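Local coordinates for hypothetical protein (Bacteroides ovatus, PDB 4EPS) that probably forms part of the tip of a fimbrium, a filamentous cell-surface appendage that mediates adhesion and biofilm formation, at residues S471-E474 with M480-V483. Sequence-based numbering, arbitrary orientation.
Sequences SSTE and MYIV
Ser471 and Tyr481 join the two arms of a beta hairpin, strands 469-474 and 479-485 of a three-stranded antiparallel sheet, where the first arm turns a corner at Ser472. Three hydrogen bonds hold the arms together. Tyr481 N donates to Thr473 O at 2.8 Å with an N-H...O angle of 179°, an essentially straight bond. Tyr481 O takes two donors: Ser471 N, in the carbonyl plane at 3.2 Å, and Ser471 OG, 2.8 Å away but 46° above that plane. The second donor is possible because chi1 of Ser471 (81°) sets OG between the backbone N and the carbonyl carbon. The same OG accepts from Thr473 N, an ST turn that spans the corner; because OG also donates to Tyr481 O, the turn is linked to the facing strand. With an alanine here, the OG bonds to Thr473 N and Tyr481 O go, and the corner would probably be less firmly held against the facing strand. Beyond the corner, Glu474 and Met480 form a non-hydrogen-bonded antiparallel pair.

Groups from other parts of the chain hold this arm: Ser472 OG at the corner bonds to Val431 O and Thr473 OG1, just after it, to Ser434 N, while the Glu474 carboxylate forms a salt bridge with Lys498 and accepts from the backbone N of Ile354 and His355.

Van der Waals contacts accompany the bonds. Thr473 CG2 lies 3.7 Å from Tyr481 CD1, the two side chains crossing at a slant. A backbone oxygen, Glu474 O, sits at the edge of the Tyr481 ring near its plane. Selenomethionine Met480, bent at chi2 and chi3, folds back over the first strand: SE lies 4.0 Å from Glu474 CA, and the terminal CE reaches the corner backbone, 3.4 Å from Ser472 C.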
loop_
_atom_site.group_PDB
_atom_site.type_symbol
_atom_site.label_atom_id
_atom_site.label_comp_id
_atom_site.label_asym_id
_atom_site.label_seq_id
_atom_site.Cartn_x
_atom_site.Cartn_y
_atom_site.Cartn_z
ATOM N N SER A 471 1.177 36.244 4.136
ATOM C CA SER A 471 0.357 35.487 3.199
ATOM C C SER A 471 0.295 36.302 1.903
ATOM O O SER A 471 0.700 37.479 1.885
ATOM C CB SER A 471 -1.045 35.213 3.738
ATOM O OG SER A 471 -1.869 36.358 3.560
ATOM N N SER A 472 -0.231 35.693 0.840
ATOM C CA SER A 472 -0.423 36.388 -0.431
ATOM C C SER A 472 -1.850 36.981 -0.499
ATOM O O SER A 472 -2.250 37.490 -1.550
ATOM C CB SER A 472 -0.188 35.437 -1.600
ATOM O OG SER A 472 -1.003 34.280 -1.459
ATOM N N THR A 473 -2.613 36.915 0.621
ATOM C CA THR A 473 -3.987 37.433 0.704
ATOM C C THR A 473 -3.935 38.920 1.106
ATOM O O THR A 473 -3.396 39.266 2.160
ATOM C CB THR A 473 -4.800 36.564 1.689
ATOM O OG1 THR A 473 -4.663 35.188 1.284
ATOM C CG2 THR A 473 -6.293 36.969 1.730
ATOM N N GLU A 474 -4.497 39.790 0.260
ATOM C CA GLU A 474 -4.434 41.224 0.486
ATOM C C GLU A 474 -5.565 41.716 1.385
ATOM O O GLU A 474 -6.710 41.264 1.249
ATOM C CB GLU A 474 -4.486 41.953 -0.871
ATOM C CG GLU A 474 -4.173 43.438 -0.764
ATOM C CD GLU A 474 -4.275 44.191 -2.073
ATOM O OE1 GLU A 474 -5.348 44.109 -2.717
ATOM O OE2 GLU A 474 -3.313 44.918 -2.419
HETATM N N MSE A 480 -1.309 43.319 4.004
HETATM C CA MSE A 480 -1.565 41.927 3.669
HETATM C C MSE A 480 -2.179 41.268 4.896
HETATM O O MSE A 480 -2.039 41.773 6.004
HETATM C CB MSE A 480 -0.240 41.165 3.317
HETATM C CG MSE A 480 0.572 41.774 2.175
HETATM SE SE MSE A 480 -0.449 41.875 0.547
HETATM C CE MSE A 480 -0.566 40.029 0.097
ATOM N N TYR A 481 -2.801 40.112 4.720
ATOM C CA TYR A 481 -3.165 39.262 5.847
ATOM C C TYR A 481 -1.873 38.575 6.323
ATOM O O TYR A 481 -1.046 38.151 5.488
ATOM C CB TYR A 481 -4.194 38.196 5.429
ATOM C CG TYR A 481 -5.610 38.722 5.399
ATOM C CD1 TYR A 481 -6.046 39.553 4.372
ATOM C CD2 TYR A 481 -6.524 38.373 6.391
ATOM C CE1 TYR A 481 -7.358 40.025 4.332
ATOM C CE2 TYR A 481 -7.853 38.801 6.335
ATOM C CZ TYR A 481 -8.253 39.655 5.321
ATOM O OH TYR A 481 -9.542 40.116 5.280
ATOM N N ILE A 482 -1.692 38.477 7.641
ATOM C CA ILE A 482 -0.530 37.814 8.249
ATOM C C ILE A 482 -1.066 36.753 9.197
ATOM O O ILE A 482 -2.121 36.950 9.819
ATOM C CB ILE A 482 0.411 38.841 8.958
ATOM C CG1 ILE A 482 -0.420 39.886 9.808
ATOM C CG2 ILE A 482 1.343 39.509 7.903
ATOM C CD1 ILE A 482 0.421 40.786 10.859
ATOM N N VAL A 483 -0.350 35.643 9.304
ATOM C CA VAL A 483 -0.820 34.523 10.091
ATOM C C VAL A 483 0.056 34.327 11.323
ATOM O O VAL A 483 1.286 34.378 11.251
ATOM C CB VAL A 483 -0.907 33.226 9.215
ATOM C CG1 VAL A 483 -1.261 31.993 10.053
ATOM C CG2 VAL A 483 -1.947 33.413 8.100
#